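Long-range contacts in SsfS6 (PDB 4G2T), which is a GT-B-fold protein of the erythromycin biosynthesis protein CIII-like family that binds thymidine-5'-diphosphate between its two Rossmann-like domains: residues I144-Q149 and D178-L183; R228-F233 and D301-H306. All blocks are in the same frame, centred on the assembly; numbering follows the deposited sequence.

Interaction 1 of 2, residues I144-Q149 and D178-L183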
# COMPACT_ATOMS: atom_id res chain seq x y z
N ILE A 144 3.72 -21.47 -16.07
CA ILE A 144 4.57 -20.71 -15.17
C ILE A 144 4.33 -21.13 -13.73
O ILE A 144 3.25 -21.60 -13.39
CB ILE A 144 4.31 -19.19 -15.31
CG1 ILE A 144 2.83 -18.88 -15.06
CG2 ILE A 144 4.72 -18.70 -16.69
CD1 ILE A 144 2.49 -17.40 -15.14
N PRO A 145 5.36 -20.99 -12.87
CA PRO A 145 5.20 -21.35 -11.46
C PRO A 145 4.19 -20.45 -10.74
O PRO A 145 3.84 -19.39 -11.26
CB PRO A 145 6.60 -21.12 -10.88
CG PRO A 145 7.25 -20.16 -11.82
CD PRO A 145 6.72 -20.51 -13.17
N TRP A 146 3.73 -20.89 -9.57
CA TRP A 146 2.81 -20.09 -8.77
C TRP A 146 3.09 -20.23 -7.28
O TRP A 146 3.69 -21.21 -6.84
CB TRP A 146 1.35 -20.44 -9.09
CG TRP A 146 0.96 -21.85 -8.75
CD1 TRP A 146 1.29 -22.99 -9.43
CD2 TRP A 146 0.15 -22.27 -7.64
NE1 TRP A 146 0.74 -24.09 -8.82
CE2 TRP A 146 0.03 -23.68 -7.72
CE3 TRP A 146 -0.49 -21.60 -6.60
CZ2 TRP A 146 -0.69 -24.42 -6.79
CZ3 TRP A 146 -1.21 -22.34 -5.68
CH2 TRP A 146 -1.31 -23.73 -5.78
N ILE A 147 2.65 -19.24 -6.51
CA ILE A 147 2.87 -19.24 -5.07
C ILE A 147 1.54 -19.36 -4.32
O ILE A 147 0.59 -18.63 -4.60
CB ILE A 147 3.57 -17.94 -4.61
CG1 ILE A 147 4.86 -17.72 -5.40
CG2 ILE A 147 3.85 -17.98 -3.12
CD1 ILE A 147 5.90 -18.79 -5.17
N GLU A 148 1.49 -20.29 -3.37
CA GLU A 148 0.31 -20.45 -2.53
C GLU A 148 0.55 -19.88 -1.14
O GLU A 148 1.44 -20.33 -0.42
CB GLU A 148 -0.08 -21.92 -2.41
CG GLU A 148 -1.28 -22.15 -1.50
CD GLU A 148 -1.37 -23.57 -0.98
OE1 GLU A 148 -0.90 -24.49 -1.69
OE2 GLU A 148 -1.91 -23.77 0.13
N GLN A 149 -0.25 -18.88 -0.77
CA GLN A 149 -0.19 -18.33 0.57
C GLN A 149 -1.45 -18.66 1.35
O GLN A 149 -2.56 -18.47 0.86
CB GLN A 149 0.01 -16.81 0.54
CG GLN A 149 0.01 -16.17 1.92
CD GLN A 149 -0.11 -14.66 1.88
OE1 GLN A 149 0.29 -14.02 0.91
NE2 GLN A 149 -0.67 -14.09 2.94
N ASP A 178 -4.40 -32.94 -11.46
CA ASP A 178 -4.31 -31.97 -10.37
C ASP A 178 -3.39 -30.83 -10.79
O ASP A 178 -2.55 -31.01 -11.67
CB ASP A 178 -3.78 -32.65 -9.10
CG ASP A 178 -3.71 -31.71 -7.92
OD1 ASP A 178 -4.45 -30.70 -7.91
OD2 ASP A 178 -2.92 -31.97 -6.99
N PHE A 179 -3.57 -29.67 -10.18
CA PHE A 179 -2.70 -28.53 -10.44
C PHE A 179 -1.27 -28.89 -10.05
O PHE A 179 -1.06 -29.61 -9.07
CB PHE A 179 -3.15 -27.30 -9.66
CG PHE A 179 -4.52 -26.81 -10.03
CD1 PHE A 179 -4.76 -26.26 -11.27
CD2 PHE A 179 -5.56 -26.88 -9.12
CE1 PHE A 179 -6.03 -25.80 -11.61
CE2 PHE A 179 -6.82 -26.43 -9.44
CZ PHE A 179 -7.05 -25.89 -10.69
N PRO A 180 -0.29 -28.40 -10.82
CA PRO A 180 1.11 -28.60 -10.43
C PRO A 180 1.37 -27.93 -9.09
O PRO A 180 0.83 -26.85 -8.84
CB PRO A 180 1.89 -27.90 -11.55
CG PRO A 180 0.92 -26.94 -12.15
CD PRO A 180 -0.42 -27.60 -12.04
N ASP A 181 2.18 -28.56 -8.24
CA ASP A 181 2.47 -28.03 -6.92
C ASP A 181 3.06 -26.62 -7.03
O ASP A 181 3.87 -26.35 -7.92
CB ASP A 181 3.44 -28.95 -6.17
CG ASP A 181 2.85 -30.32 -5.92
OD1 ASP A 181 2.15 -30.49 -4.89
OD2 ASP A 181 3.07 -31.23 -6.74
N PRO A 182 2.65 -25.73 -6.12
CA PRO A 182 3.12 -24.34 -6.16
C PRO A 182 4.61 -24.27 -5.86
O PRO A 182 5.14 -25.15 -5.18
CB PRO A 182 2.32 -23.66 -5.05
CG PRO A 182 1.99 -24.76 -4.11
CD PRO A 182 1.78 -25.98 -4.95
N LEU A 183 5.28 -23.24 -6.37
CA LEU A 183 6.70 -23.06 -6.14
C LEU A 183 6.97 -22.90 -4.65
O LEU A 183 8.02 -23.32 -4.15
CB LEU A 183 7.21 -21.83 -6.90
CG LEU A 183 8.72 -21.76 -7.17
CD1 LEU A 183 9.16 -22.94 -8.02
CD2 LEU A 183 9.08 -20.44 -7.84
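Trp-146 and Pro-182 bring the two segments together, their CA atoms 5.0 Å apart, where the start of strand 146-149 meets the irregular loop 178-183; the touching parts, 145-148 and 180-183, run 80° apart. Leu-183 N donates to Trp-146 O over 2.6 Å. A second bond runs from the side chain: Trp-146 NE1 reaches Pro-180 O at 2.8 Å, with the acceptor close to the ring plane, while the donor nitrogen lies off the plane of the Pro-180 carbonyl. With CG placed between the backbone N and the carbonyl carbon (chi1 64°), the indole lies beside Pro-182, whose CB stands 3.4 Å from the centroid of the six-membered ring of Trp-146 in a CH-pi contact, nearly on the ring normal. The edge bond and the proline over the face together limit how the indole can turn. Pro-182 CG also touches the aliphatic start of Glu-148, while Ile-147 CD1 meets Leu-183 CB at 3.7 Å. Pro-136 and Ala-139 of helix 134-142 also touch the indole. The contact belongs to the N-terminal Rossmann-like domain of a GT-B fold, where the loop after helix 168-172 enters strand 184-187, the parallel neighbour of strand 146-149.

Interaction 2 of 2, residues R228-F233 and D301-H306; sequences RLCLTF and DVVVHH. With TYD (thymidine-5'-diphosphate), chain B.
The central pair of parallel strands in the C-terminal Rossmann-like domain of this GT-B fold, 228-232 and 302-305, runs into the thymidine-5'-diphosphate pocket at its C-terminal end. The strand axes approach to 4.7 Å at 19°, with Leu-229, Cys-230 and Leu-231 paired with Val-302, Val-303 and Val-304. Cys-230 uses both its backbone groups toward strand 302-305, N to Val-302 O and O to Val-304 N, and Thr-232 N continues the pattern to Val-304 O. At the opposite end Asp-301 grips Arg-228 twice: its N donates to Arg-228 O, and its OD2 accepts Arg-228 N at 3.1 Å on the anti side of the carboxylate. The same OD2 also forms a salt bridge with Arg-224.

On one face of the sheet Leu-229 CD1 lies across Val-302 CG1 (3.7 Å) and Val-304 CG2, and Leu-231 runs alongside Val-304, its CD1 3.7 Å from Val-304 CB. Cys-230 and Val-303 meet on the other face. Toward the pocket, Phe-233 CD1 lies 3.8 Å from His-306 CB, and Phe-233 O sits 3.0 Å above the centre of the His-306 imidazole, over the face, where no ring N-H points at it, so it is no hydrogen bond. Chi1 of 66° holds the His-306 ring over this carbonyl and turns NE2 outward to the ligand, where His-306 NE2 donates to O2B at 2.8 Å and to the bridging O3A at 2.9 Å. Both bonds are bent (144° and 132°), as expected when a single N-H is shared, and this one donor ties the ring to both the bridging and the terminal phosphate oxygen.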
# COMPACT_ATOMS: atom_id res chain seq x y z
N ARG A 228 -11.08 -1.59 27.26
CA ARG A 228 -11.80 -1.32 26.02
C ARG A 228 -12.01 -2.59 25.21
O ARG A 228 -11.09 -3.39 25.03
CB ARG A 228 -11.06 -0.27 25.19
CG ARG A 228 -11.83 0.20 23.96
CD ARG A 228 -11.11 1.33 23.23
NE ARG A 228 -11.06 2.56 24.01
CZ ARG A 228 -9.94 3.21 24.31
NH1 ARG A 228 -8.77 2.75 23.90
NH2 ARG A 228 -9.99 4.33 25.03
N LEU A 229 -13.24 -2.78 24.72
CA LEU A 229 -13.58 -3.96 23.94
C LEU A 229 -13.92 -3.60 22.50
O LEU A 229 -14.60 -2.61 22.23
CB LEU A 229 -14.76 -4.71 24.59
CG LEU A 229 -15.31 -5.96 23.91
CD1 LEU A 229 -15.75 -6.99 24.94
CD2 LEU A 229 -16.48 -5.62 22.98
N CYS A 230 -13.44 -4.42 21.56
CA CYS A 230 -13.75 -4.23 20.15
C CYS A 230 -14.76 -5.26 19.67
O CYS A 230 -14.53 -6.46 19.78
CB CYS A 230 -12.48 -4.29 19.30
SG CYS A 230 -12.80 -4.16 17.52
N LEU A 231 -15.87 -4.78 19.13
CA LEU A 231 -16.93 -5.66 18.64
C LEU A 231 -17.04 -5.57 17.12
O LEU A 231 -17.40 -4.53 16.58
CB LEU A 231 -18.26 -5.28 19.29
CG LEU A 231 -19.49 -6.10 18.89
CD1 LEU A 231 -19.34 -7.55 19.30
CD2 LEU A 231 -20.75 -5.49 19.49
N THR A 232 -16.72 -6.66 16.44
CA THR A 232 -16.74 -6.68 14.98
C THR A 232 -17.18 -8.03 14.43
O THR A 232 -16.82 -9.07 14.97
CB THR A 232 -15.36 -6.32 14.39
OG1 THR A 232 -15.39 -6.47 12.97
CG2 THR A 232 -14.27 -7.22 14.97
N PHE A 233 -17.97 -8.02 13.36
CA PHE A 233 -18.43 -9.25 12.74
C PHE A 233 -17.98 -9.39 11.29
O PHE A 233 -18.44 -10.27 10.56
CB PHE A 233 -19.95 -9.38 12.84
CG PHE A 233 -20.44 -9.87 14.18
CD1 PHE A 233 -19.56 -10.47 15.07
CD2 PHE A 233 -21.77 -9.75 14.55
CE1 PHE A 233 -20.00 -10.92 16.30
CE2 PHE A 233 -22.21 -10.20 15.77
CZ PHE A 233 -21.32 -10.79 16.65
N ASP A 301 -8.40 -4.29 24.66
CA ASP A 301 -7.99 -5.34 25.59
C ASP A 301 -8.60 -6.70 25.22
O ASP A 301 -8.03 -7.74 25.53
CB ASP A 301 -8.38 -4.97 27.02
CG ASP A 301 -7.61 -3.78 27.54
OD1 ASP A 301 -6.48 -3.97 28.04
OD2 ASP A 301 -8.13 -2.65 27.47
N VAL A 302 -9.76 -6.67 24.57
CA VAL A 302 -10.46 -7.90 24.21
C VAL A 302 -11.38 -7.68 23.00
O VAL A 302 -11.97 -6.61 22.85
CB VAL A 302 -11.26 -8.46 25.41
CG1 VAL A 302 -12.26 -7.44 25.92
CG2 VAL A 302 -11.95 -9.77 25.05
N VAL A 303 -11.48 -8.68 22.14
CA VAL A 303 -12.29 -8.57 20.93
C VAL A 303 -13.34 -9.67 20.82
O VAL A 303 -13.03 -10.86 20.95
CB VAL A 303 -11.41 -8.62 19.66
CG1 VAL A 303 -12.27 -8.43 18.41
CG2 VAL A 303 -10.33 -7.56 19.73
N VAL A 304 -14.59 -9.27 20.57
CA VAL A 304 -15.66 -10.22 20.30
C VAL A 304 -15.94 -10.23 18.80
O VAL A 304 -16.29 -9.20 18.22
CB VAL A 304 -16.95 -9.84 21.04
CG1 VAL A 304 -18.07 -10.82 20.70
CG2 VAL A 304 -16.71 -9.80 22.53
N HIS A 305 -15.79 -11.40 18.17
CA HIS A 305 -15.96 -11.47 16.72
C HIS A 305 -16.64 -12.74 16.20
O HIS A 305 -17.02 -13.62 16.97
CB HIS A 305 -14.62 -11.24 16.01
CG HIS A 305 -13.55 -12.22 16.40
ND1 HIS A 305 -13.48 -13.49 15.88
CD2 HIS A 305 -12.51 -12.10 17.26
CE1 HIS A 305 -12.44 -14.12 16.40
NE2 HIS A 305 -11.84 -13.30 17.24
N HIS A 306 -16.77 -12.81 14.88
CA HIS A 306 -17.51 -13.87 14.21
C HIS A 306 -16.61 -15.03 13.80
O HIS A 306 -17.02 -15.89 13.01
CB HIS A 306 -18.21 -13.32 12.97
CG HIS A 306 -17.26 -12.87 11.90
ND1 HIS A 306 -16.31 -11.89 12.10
CD2 HIS A 306 -17.10 -13.28 10.62
CE1 HIS A 306 -15.62 -11.71 10.99
NE2 HIS A 306 -16.08 -12.54 10.08
PA TYD B . -12.53 -11.63 7.99
O1A TYD B . -11.92 -11.48 9.37
O2A TYD B . -11.97 -12.85 7.31
O3A TYD B . -14.08 -11.74 8.15
PB TYD B . -15.00 -11.84 6.89
O1B TYD B . -14.28 -12.55 5.78
O2B TYD B . -16.24 -12.61 7.27
O3B TYD B . -15.38 -10.45 6.44
O5' TYD B . -12.22 -10.36 7.14
C5' TYD B . -12.54 -9.11 7.62
C4' TYD B . -11.42 -8.18 7.31
O4' TYD B . -11.89 -6.88 7.24
C3' TYD B . -10.40 -8.23 8.41
O3' TYD B . -9.14 -8.02 7.90
C2' TYD B . -10.77 -7.14 9.38
C1' TYD B . -11.41 -6.10 8.39
N1 TYD B . -12.34 -5.03 9.00
C2 TYD B . -11.85 -3.98 9.87
O2 TYD B . -10.67 -3.91 10.15
N3 TYD B . -12.72 -3.01 10.41
C4 TYD B . -14.09 -3.05 10.12
O4 TYD B . -14.86 -2.20 10.59
C5 TYD B . -14.61 -4.13 9.22
C5M TYD B . -16.06 -4.17 8.90
C6 TYD B . -13.76 -5.07 8.68

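Overall arrangement
Along the chain, both segments of interaction 1 precede those of interaction 2, and the two contacts lie on opposite sides of its centre, with their centres 36 Å apart and nearest atoms about 17 Å apart. Each belongs to a different parallel sheet. Residues 144-149 contribute a strand to the N-terminal sheet, which includes strand 16-20, and the loop 178-183 leads into strand 184-187 beside it; 228-233 and 301-306 supply adjacent central strands of the second sheet. The two sheets share the order 3-2-1-4-5-6, with one further strand at the edge of the first, as expected for the paired Rossmann-like domains of a GT-B protein. Interaction 2 alone holds a residue of the nucleotide pocket, whereas interaction 1 joins a loop to its sheet.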